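Local coordinates for carbohydrate binding protein, putative, cbp2D (Cellvibrio japonicus, PDB 7B21) that carries a covalently bound heme c in its cytochrome domain X183, the part described here, and probably transfers electrons to lytic polysaccharide monooxygenases, at residues 55-60 against 81-86; 21-26 against 36-41; 47-52 against 63-68; 1-6 against 75-80. One frame throughout, in Å; residues are numbered along the deposited sequence. Where two conformers were deposited one is given.

Contact 1 of 4, residues 55-60 against 81-86; sequences DRALRD and DIEAFI. With EDO (1,2-ethanediol), chain E.
Glu83 reaches from helix 76-86 to the first turn of helix 58-65 and grips Arg59 at two places. Its CG stands anti to the backbone N (chi1 171°) and the chain runs on extended, which carries the carboxylate across the gap between the helices. OE2 accepts the backbone N-H of Arg59 at 2.9 Å from N, the donor lying well above the carboxylate plane, while OE1 takes Arg59 NE in a salt bridge of 2.8 Å that is nearly straight. The bond lies in the guanidinium plane, although the two flat groups are turned 45° against each other; a longer, weak bond from NH2 reaches the same OE1. A water bridges the same two groups, accepting from Arg59 NH2 and donating to Glu83 OE1. With Ala57 as the N-cap residue, the acid sits at the amino end of helix 58-65, where the helix dipole would be expected to favour its negative charge. Here two helices of the all-helical cytochrome c fold, 58-65 and the C-terminal 76-86, come together beside the heme. Leu58 supplies the apolar half: its CB and CG lie alongside the aliphatic part of Glu83, the two side chains running past each other in opposite directions, and CD2 meets Ile86 CG2 at 3.8 Å. Leu58 also touches the heme, and Arg59 NH1 bonds to Leu3 O in the N-terminal loop.

Contact 2 of 4, residues 21-26 against 36-41; sequences ACHGVD and ALTPLN. With HEC (heme c), chain B.
The backbone of helix 19-23 meets the loop 36-41 through the bond Thr38 N to Cys22 O at 2.8 Å, with Cys22 and Leu37 5.2 Å apart at their CA atoms. The side chain of His23 then turns the loop into a second shell for the iron. NE2 binds the heme iron at 2.0 Å, and on the far side of the ring ND1 donates to Thr38 O at 2.8 Å; ND1 comes from above the carbonyl plane, and the oxygen lies slightly out of the ring plane. Held at both nitrogens, the imidazole has its rotation fixed, and the carbonyl would be expected to increase the donor strength of the ligand. Leu40 CD1 lies over one ring face, 4.1 Å from the centroid, in a CH-pi contact, and it also rests on the porphyrin at CHB. Thr38 CG2, anti to the backbone N, is turned to CE1 of the ring at 3.6 Å. Ala36 CB packs against His23 O, close to Gly24, whose positive phi lets the chain leave the helix. Cys22 SG is joined covalently to heme CAC, the second thioether of the CXXCH motif that defines c-type cytochromes, and Asn41 N donates to propionate O2A. Helix 7-16 packs here, where Trp14 touches both His23 and Leu40 and its NE1 donates to Gly24 O.

Contact 3 of 4, residues 47-52 against 63-68; sequences YRHSRD and SMWMPQ. With NA (sodium ion), chain C; HEC (heme c), chain B; EDO (1,2-ethanediol), chain D; EDO (1,2-ethanediol), chain E.
His49 carries its CG anti to the backbone N (chi1 -169°) and Trp65 carries its own beside the backbone N (chi1 -61°), which lays imidazole and indole face to face. The His49 ring and the six-membered ring of Trp65 have centroids 4.1 Å apart and planes at 12°, while His49 CB sits over the five-membered ring in a CH-pi contact. On the opposite face of the imidazole lies the heme propionate carbon CGD. Both ring nitrogens are used: NE2 donates to Gln68 OE1 at 2.9 Å, almost straight and within the ring plane, in one of the two Gln68 conformers; ND1 accepts Arg51 N inside the type I turn 49-52, which Asp52 N to His49 O closes. The stack stands at the propionate edge on the methionine side of the heme, in a fold with the CXXCH motif and distal methionine of class I cytochromes c; Met66 SD binds iron at 2.3 Å, across the porphyrin from His23. The loop holds one propionate through Ser50 N to O1D and Ser50 OG to O2D. Trp65 NE1 donates to Asp52 OD2 at 3.0 Å, from above the carboxylate plane; the same oxygen forms a salt bridge with Arg56. The indole edge at CZ3 points at the face of the Arg51 guanidinium, the planes steeply inclined. Where helix 58-65 ends, Ser63 O and Met66 O bind the sodium ion with Ile62, Glu71 and Cys74.

Contact 4 of 4, residues 1-6 against 75-80; sequences GYLVGD and TGQCAA
Leu3 and Gln77 meet at a slant, the leucine branches on one side of the amide and the Val4 carbonyl at its end. Gln77 starts with CG anti to the backbone N (chi1 -166°) and bends at the next bond, which brings the amide back over the N-terminal loop. NE2 donates to Val4 O at 2.9 Å, nearly in the amide plane but well above the carbonyl plane of Val4. OE1 faces Leu3 CB at 3.8 Å, and a water that donates to OE1 accepts from Val4 N, so that both ends of the amide are tied to the same residue, one directly and one through solvent. Leu3 CD1 reaches past the amide to the backbone at Gly76 and Gln77, 3.5 Å from Gln77 N. One turn on, Ala80 CB lies 4.0 Å from Gly5 CA, and Ala80 O receives a CA-H...O contact from that same CA. Gly5, without a side chain, lies right against the helix. Asp81 OD1 takes up both Gln77 NE2 and Asp6 N. This is surface packing of the N-terminal arm, which leads into helix 7-16, along helix 76-86; pairing of N- and C-terminal helices is a hallmark of the cytochrome c fold.

Contacts 1 to 3 are partly buried, whereas contact 4 lies at the surface. Contacts 2 and 3 work on the two faces of one heme, bringing the histidine and the methionine to the same iron, and both bond a propionate through loop residues. Contact 2 adds a hydrogen bond to the axial histidine, contact 3 an aromatic stack. Contact 1, close to the centre of the chain, instead mixes a salt bridge with apolar packing, and it shares helix 58-65 with contact 3 and helix 76-86 with contact 4. Contact 4, using one amide, a water and light apolar packing, joins contact 1 where Leu3 O meets Arg59 NH1. Contacts 2 and 4 do not touch; Leu40 and Ile86 connect contacts 1 and 2.

Contact 1 of 4, residues 55-60 against 81-86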
# COMPACT_ATOMS: atom_id res chain seq x y z
N ASP A 55 -6.74 2.46 -14.67
CA ASP A 55 -6.73 2.96 -13.30
C ASP A 55 -7.39 1.92 -12.40
O ASP A 55 -8.35 1.26 -12.79
CB ASP A 55 -7.52 4.25 -13.23
CG ASP A 55 -6.91 5.41 -13.98
OD1 ASP A 55 -5.69 5.36 -14.27
OD2 ASP A 55 -7.64 6.37 -14.20
N ARG A 56 -6.90 1.82 -11.17
CA ARG A 56 -7.44 0.84 -10.21
C ARG A 56 -7.71 1.55 -8.88
O ARG A 56 -6.99 2.46 -8.45
CB ARG A 56 -6.41 -0.26 -9.94
CG ARG A 56 -5.88 -0.98 -11.18
CD ARG A 56 -6.88 -1.87 -11.80
NE ARG A 56 -6.30 -2.46 -13.00
CZ ARG A 56 -6.98 -3.21 -13.82
NH1 ARG A 56 -8.24 -3.53 -13.54
NH2 ARG A 56 -6.38 -3.68 -14.91
N ALA A 57 -8.69 1.03 -8.18
CA ALA A 57 -8.85 1.33 -6.77
C ALA A 57 -7.55 0.93 -6.07
O ALA A 57 -6.90 -0.05 -6.43
CB ALA A 57 -10.01 0.58 -6.17
N LEU A 58 -7.20 1.66 -5.00
CA LEU A 58 -5.94 1.39 -4.30
C LEU A 58 -5.85 -0.09 -3.88
O LEU A 58 -4.81 -0.72 -4.08
CB LEU A 58 -5.81 2.37 -3.14
CG LEU A 58 -4.61 2.16 -2.21
CD1 LEU A 58 -3.30 2.09 -2.97
CD2 LEU A 58 -4.55 3.28 -1.21
N ARG A 59 -6.91 -0.65 -3.31
CA ARG A 59 -6.82 -2.05 -2.84
C ARG A 59 -6.54 -2.98 -4.03
O ARG A 59 -5.81 -3.95 -3.89
CB ARG A 59 -8.05 -2.53 -2.10
CG ARG A 59 -9.37 -2.46 -2.85
CD ARG A 59 -10.50 -3.09 -2.08
NE ARG A 59 -10.79 -2.42 -0.83
CZ ARG A 59 -11.76 -2.80 -0.01
NH1 ARG A 59 -12.50 -3.85 -0.28
NH2 ARG A 59 -12.00 -2.12 1.10
N ASP A 60 -7.11 -2.69 -5.21
CA ASP A 60 -6.93 -3.56 -6.37
C ASP A 60 -5.54 -3.36 -6.95
O ASP A 60 -4.93 -4.35 -7.39
CB ASP A 60 -8.01 -3.30 -7.40
CG ASP A 60 -9.38 -3.68 -6.88
OD1 ASP A 60 -9.51 -4.60 -6.07
OD2 ASP A 60 -10.36 -2.99 -7.28
N ASP A 81 -7.13 -3.95 3.89
CA ASP A 81 -6.61 -3.41 5.15
C ASP A 81 -5.50 -2.41 4.88
O ASP A 81 -5.45 -1.33 5.51
CB ASP A 81 -6.13 -4.55 6.05
CG ASP A 81 -7.21 -5.42 6.64
OD1 ASP A 81 -8.41 -5.05 6.57
OD2 ASP A 81 -6.85 -6.43 7.23
N ILE A 82 -4.55 -2.76 4.01
CA ILE A 82 -3.45 -1.82 3.78
C ILE A 82 -3.99 -0.57 3.06
O ILE A 82 -3.52 0.51 3.38
CB ILE A 82 -2.29 -2.50 3.03
CG1 ILE A 82 -1.66 -3.62 3.85
CG2 ILE A 82 -1.23 -1.44 2.71
CD1 ILE A 82 -0.55 -4.36 3.18
N GLU A 83 -4.92 -0.72 2.14
CA GLU A 83 -5.57 0.47 1.56
C GLU A 83 -6.06 1.39 2.67
O GLU A 83 -5.82 2.60 2.64
CB GLU A 83 -6.71 0.04 0.64
CG GLU A 83 -7.58 1.19 0.17
CD GLU A 83 -8.78 0.70 -0.64
OE1 GLU A 83 -9.65 0.03 -0.02
OE2 GLU A 83 -8.84 0.94 -1.85
N ALA A 84 -6.81 0.82 3.61
CA ALA A 84 -7.37 1.66 4.69
C ALA A 84 -6.24 2.36 5.46
O ALA A 84 -6.36 3.54 5.81
CB ALA A 84 -8.23 0.82 5.61
N PHE A 85 -5.17 1.65 5.74
CA PHE A 85 -4.03 2.24 6.43
C PHE A 85 -3.42 3.40 5.63
O PHE A 85 -3.21 4.49 6.19
CB PHE A 85 -2.98 1.16 6.71
CG PHE A 85 -1.69 1.68 7.28
CD1 PHE A 85 -1.66 2.42 8.45
CD2 PHE A 85 -0.49 1.39 6.69
CE1 PHE A 85 -0.47 2.86 8.99
CE2 PHE A 85 0.72 1.83 7.23
CZ PHE A 85 0.72 2.55 8.39
N ILE A 86 -3.15 3.19 4.37
CA ILE A 86 -2.57 4.25 3.52
C ILE A 86 -3.48 5.48 3.50
O ILE A 86 -2.99 6.62 3.53
CB ILE A 86 -2.31 3.71 2.12
CG1 ILE A 86 -1.19 2.67 2.14
CG2 ILE A 86 -1.99 4.84 1.16
CD1 ILE A 86 -1.06 1.90 0.86
C1 EDO E . -6.15 8.32 -16.34
O1 EDO E . -7.54 8.10 -16.36
C2 EDO E . -5.42 7.39 -17.24
O2 EDO E . -5.62 6.01 -17.00
O HOH W 1 -10.18 -0.18 2.57

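Contact 2 of 4, residues 21-26 against 36-41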
# COMPACT_ATOMS: atom_id res chain seq x y z
N ALA A 21 9.88 -1.99 3.37
CA ALA A 21 11.25 -2.01 2.84
C ALA A 21 11.41 -0.98 1.74
O ALA A 21 12.40 -0.23 1.70
CB ALA A 21 11.56 -3.39 2.33
N CYS A 22 10.47 -0.94 0.77
CA CYS A 22 10.61 -0.07 -0.39
C CYS A 22 9.98 1.30 -0.15
O CYS A 22 10.42 2.24 -0.79
CB CYS A 22 10.03 -0.72 -1.62
SG CYS A 22 10.98 -2.20 -2.04
N HIS A 23 8.95 1.37 0.67
CA HIS A 23 8.14 2.60 0.79
C HIS A 23 8.31 3.27 2.15
O HIS A 23 7.61 4.26 2.40
CB HIS A 23 6.67 2.27 0.52
CG HIS A 23 6.40 1.78 -0.86
ND1 HIS A 23 6.63 2.54 -1.97
CD2 HIS A 23 5.81 0.65 -1.32
CE1 HIS A 23 6.22 1.86 -3.03
NE2 HIS A 23 5.69 0.68 -2.68
N GLY A 24 9.19 2.76 3.00
CA GLY A 24 9.37 3.36 4.33
C GLY A 24 8.15 3.19 5.21
O GLY A 24 7.30 2.33 5.00
N VAL A 25 8.14 3.99 6.25
CA VAL A 25 7.05 3.90 7.27
C VAL A 25 5.76 4.54 6.77
O VAL A 25 4.70 4.21 7.27
CB VAL A 25 7.51 4.51 8.58
CG1 VAL A 25 8.75 3.90 9.10
CG2 VAL A 25 7.64 5.99 8.55
N ASP A 26 5.89 5.45 5.80
CA ASP A 26 4.81 6.42 5.51
C ASP A 26 4.91 6.89 4.06
O ASP A 26 4.32 7.92 3.74
CB ASP A 26 4.90 7.62 6.45
CG ASP A 26 6.19 8.40 6.27
OD1 ASP A 26 7.04 7.97 5.47
OD2 ASP A 26 6.35 9.44 6.96
N ALA A 36 12.53 7.27 1.85
CA ALA A 36 12.08 5.99 1.30
C ALA A 36 12.73 5.73 -0.07
O ALA A 36 12.87 6.65 -0.87
CB ALA A 36 10.57 5.99 1.18
N LEU A 37 12.97 4.48 -0.37
CA LEU A 37 13.51 4.11 -1.67
C LEU A 37 12.55 4.52 -2.78
O LEU A 37 12.98 5.06 -3.81
CB LEU A 37 13.76 2.62 -1.65
CG LEU A 37 14.33 2.03 -2.90
CD1 LEU A 37 15.65 2.67 -3.29
CD2 LEU A 37 14.50 0.54 -2.71
N THR A 38 11.27 4.20 -2.60
CA THR A 38 10.22 4.50 -3.58
C THR A 38 9.12 5.23 -2.84
O THR A 38 8.43 4.65 -1.99
CB THR A 38 9.68 3.22 -4.22
OG1 THR A 38 10.76 2.53 -4.85
CG2 THR A 38 8.60 3.51 -5.23
N PRO A 39 8.89 6.50 -3.15
CA PRO A 39 7.81 7.22 -2.52
C PRO A 39 6.47 6.56 -2.83
O PRO A 39 6.29 5.89 -3.84
CB PRO A 39 7.88 8.64 -3.05
CG PRO A 39 9.05 8.72 -3.89
CD PRO A 39 9.71 7.37 -3.99
N LEU A 40 5.50 6.85 -1.98
CA LEU A 40 4.11 6.39 -2.16
C LEU A 40 3.21 7.57 -1.83
O LEU A 40 3.18 8.01 -0.69
CB LEU A 40 3.84 5.18 -1.27
CG LEU A 40 2.58 4.37 -1.54
CD1 LEU A 40 2.61 3.12 -0.66
CD2 LEU A 40 1.29 5.17 -1.32
N ASN A 41 2.53 8.09 -2.85
CA ASN A 41 1.57 9.17 -2.68
C ASN A 41 0.25 8.55 -2.24
O ASN A 41 -0.34 7.80 -3.03
CB ASN A 41 1.41 9.90 -3.99
CG ASN A 41 0.47 11.07 -3.88
OD1 ASN A 41 -0.50 11.08 -3.12
ND2 ASN A 41 0.74 12.07 -4.69
FE HEC B . 4.91 -0.69 -3.86
CHA HEC B . 4.27 1.62 -6.27
CHB HEC B . 1.91 -0.05 -2.43
CHC HEC B . 5.48 -3.18 -1.62
CHD HEC B . 8.05 -1.07 -5.09
NA HEC B . 3.41 0.53 -4.26
C1A HEC B . 3.35 1.50 -5.25
C2A HEC B . 2.19 2.31 -5.09
C3A HEC B . 1.50 1.82 -4.05
C4A HEC B . 2.28 0.72 -3.51
CMA HEC B . 0.17 2.25 -3.52
CAA HEC B . 1.81 3.50 -5.95
CBA HEC B . 2.42 4.80 -5.39
CGA HEC B . 2.02 6.06 -6.06
O1A HEC B . 1.20 6.04 -6.99
O2A HEC B . 2.53 7.14 -5.59
NB HEC B . 3.87 -1.48 -2.33
C1B HEC B . 2.64 -1.09 -1.89
C2B HEC B . 2.22 -1.91 -0.80
C3B HEC B . 3.19 -2.85 -0.59
C4B HEC B . 4.26 -2.52 -1.55
CMB HEC B . 0.93 -1.78 -0.05
CAB HEC B . 3.20 -3.98 0.36
CBB HEC B . 2.07 -4.96 0.17
NC HEC B . 6.43 -1.88 -3.43
C1C HEC B . 6.52 -2.82 -2.45
C2C HEC B . 7.83 -3.38 -2.38
C3C HEC B . 8.60 -2.73 -3.30
C4C HEC B . 7.72 -1.83 -3.99
CMC HEC B . 8.26 -4.41 -1.36
CAC HEC B . 10.07 -2.83 -3.54
CBC HEC B . 10.62 -4.16 -3.81
ND HEC B . 5.92 0.06 -5.42
C1D HEC B . 7.19 -0.25 -5.79
C2D HEC B . 7.51 0.39 -7.06
C3D HEC B . 6.44 1.09 -7.44
C4D HEC B . 5.44 0.93 -6.37
CMD HEC B . 8.82 0.25 -7.78
CAD HEC B . 6.20 1.79 -8.73
CBD HEC B . 5.39 0.81 -9.68
CGD HEC B . 5.23 1.31 -11.08
O1D HEC B . 4.21 1.98 -11.39
O2D HEC B . 6.15 1.04 -11.91
O HOH W 2 13.02 2.43 1.70
O HOH W 3 3.65 9.52 1.61

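Contact 3 of 4, residues 47-52 against 63-68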
# COMPACT_ATOMS: atom_id res chain seq x y z
N TYR A 47 -5.08 4.51 -8.89
CA TYR A 47 -3.66 4.19 -9.06
C TYR A 47 -3.51 3.38 -10.33
O TYR A 47 -4.15 2.33 -10.51
CB TYR A 47 -3.14 3.42 -7.85
CG TYR A 47 -3.05 4.28 -6.62
CD1 TYR A 47 -4.15 4.54 -5.83
CD2 TYR A 47 -1.86 4.88 -6.27
CE1 TYR A 47 -4.07 5.41 -4.74
CE2 TYR A 47 -1.76 5.72 -5.19
CZ TYR A 47 -2.87 6.02 -4.42
OH TYR A 47 -2.82 6.90 -3.38
N ARG A 48 -2.58 3.82 -11.18
CA ARG A 48 -2.28 3.11 -12.44
C ARG A 48 -0.81 2.77 -12.45
O ARG A 48 0.04 3.61 -12.70
CB ARG A 48 -2.66 3.91 -13.69
CG ARG A 48 -2.50 3.09 -14.97
CD ARG A 48 -2.99 3.87 -16.17
NE ARG A 48 -2.64 3.17 -17.39
CZ ARG A 48 -3.26 3.25 -18.54
NH1 ARG A 48 -4.34 4.00 -18.68
NH2 ARG A 48 -2.78 2.58 -19.57
N HIS A 49 -0.49 1.51 -12.21
CA HIS A 49 0.89 1.01 -12.30
C HIS A 49 1.40 1.30 -13.70
O HIS A 49 0.63 1.25 -14.69
CB HIS A 49 0.90 -0.48 -12.01
CG HIS A 49 2.25 -1.07 -11.82
ND1 HIS A 49 3.07 -1.37 -12.89
CD2 HIS A 49 2.92 -1.42 -10.69
CE1 HIS A 49 4.18 -1.93 -12.41
NE2 HIS A 49 4.13 -1.95 -11.05
N SER A 50 2.69 1.56 -13.81
CA SER A 50 3.31 1.83 -15.13
C SER A 50 3.07 0.70 -16.13
O SER A 50 3.11 0.97 -17.32
CB SER A 50 4.76 2.11 -14.99
OG SER A 50 5.48 0.99 -14.51
N ARG A 51 2.82 -0.52 -15.69
CA ARG A 51 2.59 -1.67 -16.59
C ARG A 51 1.11 -1.99 -16.74
O ARG A 51 0.78 -2.94 -17.45
CB ARG A 51 3.32 -2.90 -16.07
CG ARG A 51 4.85 -2.80 -16.03
CD ARG A 51 5.45 -4.10 -15.43
NE ARG A 51 4.91 -5.38 -15.96
CZ ARG A 51 4.86 -6.58 -15.36
NH1 ARG A 51 5.42 -6.81 -14.18
NH2 ARG A 51 4.33 -7.60 -16.01
N ASP A 52 0.23 -1.25 -16.08
CA ASP A 52 -1.21 -1.52 -16.17
C ASP A 52 -1.80 -0.76 -17.35
O ASP A 52 -1.22 0.17 -17.86
CB ASP A 52 -1.90 -1.18 -14.86
CG ASP A 52 -3.16 -1.98 -14.55
OD1 ASP A 52 -3.75 -2.57 -15.45
OD2 ASP A 52 -3.52 -2.00 -13.35
N SER A 63 -3.50 -5.53 -4.67
CA SER A 63 -3.69 -6.97 -4.99
C SER A 63 -2.89 -7.33 -6.24
O SER A 63 -2.18 -8.33 -6.22
CB SER A 63 -5.14 -7.31 -5.17
OG SER A 63 -5.82 -7.25 -3.94
N MET A 64 -3.03 -6.55 -7.30
CA MET A 64 -2.40 -6.89 -8.59
C MET A 64 -0.87 -6.75 -8.56
O MET A 64 -0.18 -7.56 -9.18
CB MET A 64 -2.94 -5.95 -9.65
CG MET A 64 -4.37 -6.18 -10.02
SD MET A 64 -4.98 -4.97 -11.24
CE MET A 64 -4.06 -5.52 -12.69
N TRP A 65 -0.36 -5.71 -7.90
CA TRP A 65 0.99 -5.24 -8.22
C TRP A 65 1.94 -5.26 -7.03
O TRP A 65 3.14 -5.05 -7.26
CB TRP A 65 0.96 -3.83 -8.82
CG TRP A 65 0.22 -3.73 -10.10
CD1 TRP A 65 -0.99 -3.12 -10.28
CD2 TRP A 65 0.60 -4.25 -11.38
NE1 TRP A 65 -1.38 -3.22 -11.60
CE2 TRP A 65 -0.42 -3.90 -12.29
CE3 TRP A 65 1.75 -4.89 -11.84
CZ2 TRP A 65 -0.35 -4.23 -13.64
CZ3 TRP A 65 1.83 -5.16 -13.18
CH2 TRP A 65 0.78 -4.86 -14.06
N MET A 66 1.48 -5.46 -5.80
CA MET A 66 2.37 -5.28 -4.64
C MET A 66 2.22 -6.44 -3.69
O MET A 66 1.17 -7.07 -3.59
CB MET A 66 2.07 -3.95 -3.95
CG MET A 66 2.33 -2.73 -4.82
SD MET A 66 4.09 -2.44 -5.15
CE MET A 66 4.00 -1.93 -6.85
N PRO A 67 3.27 -6.78 -2.91
CA PRO A 67 4.61 -6.21 -3.02
C PRO A 67 5.24 -6.59 -4.35
O PRO A 67 5.08 -7.70 -4.82
CB PRO A 67 5.36 -6.85 -1.84
CG PRO A 67 4.67 -8.19 -1.64
CD PRO A 67 3.22 -7.89 -1.97
N GLN A 68 5.96 -5.67 -4.94
CA GLN A 68 6.55 -5.91 -6.25
C GLN A 68 7.61 -7.00 -6.08
O GLN A 68 8.49 -6.91 -5.24
CB GLN A 68 7.03 -4.58 -6.81
CG GLN A 68 7.47 -4.70 -8.25
CD GLN A 68 7.31 -3.44 -9.07
OE1 GLN A 68 6.21 -2.89 -9.27
NE2 GLN A 68 8.43 -3.00 -9.64
NA NA C . -0.71 -8.11 -4.28
FE HEC B . 4.91 -0.69 -3.86
CHA HEC B . 4.27 1.62 -6.27
CHB HEC B . 1.91 -0.05 -2.43
CHC HEC B . 5.48 -3.18 -1.62
CHD HEC B . 8.05 -1.07 -5.09
NA HEC B . 3.41 0.53 -4.26
C1A HEC B . 3.35 1.50 -5.25
C2A HEC B . 2.19 2.31 -5.09
C3A HEC B . 1.50 1.82 -4.05
C4A HEC B . 2.28 0.72 -3.51
CMA HEC B . 0.17 2.25 -3.52
CAA HEC B . 1.81 3.50 -5.95
CBA HEC B . 2.42 4.80 -5.39
CGA HEC B . 2.02 6.06 -6.06
O1A HEC B . 1.20 6.04 -6.99
O2A HEC B . 2.53 7.14 -5.59
NB HEC B . 3.87 -1.48 -2.33
C1B HEC B . 2.64 -1.09 -1.89
C2B HEC B . 2.22 -1.91 -0.80
C3B HEC B . 3.19 -2.85 -0.59
C4B HEC B . 4.26 -2.52 -1.55
CMB HEC B . 0.93 -1.78 -0.05
CAB HEC B . 3.20 -3.98 0.36
CBB HEC B . 2.07 -4.96 0.17
NC HEC B . 6.43 -1.88 -3.43
C1C HEC B . 6.52 -2.82 -2.45
C2C HEC B . 7.83 -3.38 -2.38
C3C HEC B . 8.60 -2.73 -3.30
C4C HEC B . 7.72 -1.83 -3.99
CMC HEC B . 8.26 -4.41 -1.36
CAC HEC B . 10.07 -2.83 -3.54
CBC HEC B . 10.62 -4.16 -3.81
ND HEC B . 5.92 0.06 -5.42
C1D HEC B . 7.19 -0.25 -5.79
C2D HEC B . 7.51 0.39 -7.06
C3D HEC B . 6.44 1.09 -7.44
C4D HEC B . 5.44 0.93 -6.37
CMD HEC B . 8.82 0.25 -7.78
CAD HEC B . 6.20 1.79 -8.73
CBD HEC B . 5.39 0.81 -9.68
CGD HEC B . 5.23 1.31 -11.08
O1D HEC B . 4.21 1.98 -11.39
O2D HEC B . 6.15 1.04 -11.91
C1 EDO D . -0.41 7.27 -12.42
O1 EDO D . 0.68 6.38 -12.38
C2 EDO D . -1.01 7.44 -11.08
O2 EDO D . -1.32 6.22 -10.47
C1 EDO E . -6.15 8.32 -16.34
O1 EDO E . -7.54 8.10 -16.36
C2 EDO E . -5.42 7.39 -17.24
O2 EDO E . -5.62 6.01 -17.00

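Contact 4 of 4, residues 1-6 against 75-80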
# COMPACT_ATOMS: atom_id res chain seq x y z
N GLY A 1 -19.71 -9.69 0.08
CA GLY A 1 -19.76 -8.47 -0.78
C GLY A 1 -18.44 -7.73 -0.70
O GLY A 1 -17.39 -8.41 -0.67
N TYR A 2 -18.48 -6.40 -0.61
CA TYR A 2 -17.28 -5.50 -0.63
C TYR A 2 -16.53 -5.61 0.70
O TYR A 2 -17.11 -5.24 1.74
CB TYR A 2 -17.72 -4.09 -1.01
CG TYR A 2 -16.60 -3.08 -1.02
CD1 TYR A 2 -15.70 -3.03 -2.06
CD2 TYR A 2 -16.44 -2.17 -0.00
CE1 TYR A 2 -14.63 -2.15 -2.08
CE2 TYR A 2 -15.40 -1.25 -0.02
CZ TYR A 2 -14.49 -1.23 -1.06
OH TYR A 2 -13.44 -0.35 -1.09
N LEU A 3 -15.26 -6.03 0.72
CA LEU A 3 -14.56 -6.20 2.00
C LEU A 3 -14.37 -4.83 2.65
O LEU A 3 -14.15 -3.83 1.98
CB LEU A 3 -13.17 -6.80 1.78
CG LEU A 3 -13.11 -8.15 1.08
CD1 LEU A 3 -11.69 -8.59 0.95
CD2 LEU A 3 -13.94 -9.16 1.84
N VAL A 4 -14.45 -4.81 3.97
CA VAL A 4 -14.24 -3.58 4.73
C VAL A 4 -12.84 -3.54 5.27
O VAL A 4 -12.41 -4.43 6.01
CB VAL A 4 -15.24 -3.43 5.86
CG1 VAL A 4 -14.98 -2.17 6.68
CG2 VAL A 4 -16.67 -3.42 5.33
N GLY A 5 -12.04 -2.58 4.80
CA GLY A 5 -10.62 -2.53 5.26
C GLY A 5 -10.49 -2.04 6.67
O GLY A 5 -11.21 -1.11 7.08
N ASP A 6 -9.55 -2.60 7.40
CA ASP A 6 -9.25 -2.18 8.77
C ASP A 6 -7.86 -1.57 8.79
O ASP A 6 -6.87 -2.27 8.58
CB ASP A 6 -9.35 -3.37 9.71
CG ASP A 6 -9.16 -2.94 11.15
OD1 ASP A 6 -8.13 -2.52 11.51
OD2 ASP A 6 -10.09 -3.05 11.87
N THR A 75 -3.47 -9.89 -1.21
CA THR A 75 -4.67 -9.75 -2.04
C THR A 75 -5.84 -9.63 -1.06
O THR A 75 -5.65 -9.69 0.16
CB THR A 75 -4.85 -10.92 -2.99
OG1 THR A 75 -5.07 -12.10 -2.22
CG2 THR A 75 -3.67 -11.14 -3.91
N GLY A 76 -7.06 -9.54 -1.56
CA GLY A 76 -8.24 -9.69 -0.70
C GLY A 76 -8.19 -8.79 0.51
O GLY A 76 -8.01 -7.58 0.41
N GLN A 77 -8.40 -9.39 1.69
CA GLN A 77 -8.47 -8.59 2.92
C GLN A 77 -7.15 -7.88 3.22
O GLN A 77 -7.19 -6.77 3.75
CB GLN A 77 -8.92 -9.47 4.09
CG GLN A 77 -9.34 -8.69 5.31
CD GLN A 77 -10.60 -7.89 5.15
OE1 GLN A 77 -11.66 -8.43 4.84
NE2 GLN A 77 -10.54 -6.59 5.40
N CYS A 78 -6.02 -8.51 2.93
CA CYS A 78 -4.72 -7.84 3.12
C CYS A 78 -4.72 -6.52 2.38
O CYS A 78 -4.34 -5.47 2.91
CB CYS A 78 -3.60 -8.75 2.62
SG CYS A 78 -1.97 -7.96 2.64
N ALA A 79 -5.13 -6.55 1.11
CA ALA A 79 -5.11 -5.36 0.26
C ALA A 79 -6.11 -4.32 0.77
O ALA A 79 -5.80 -3.12 0.77
CB ALA A 79 -5.36 -5.76 -1.17
N ALA A 80 -7.29 -4.76 1.18
CA ALA A 80 -8.27 -3.85 1.75
C ALA A 80 -7.74 -3.16 3.02
O ALA A 80 -7.93 -1.98 3.22
CB ALA A 80 -9.56 -4.58 2.02
O HOH W 4 -14.38 -7.48 5.11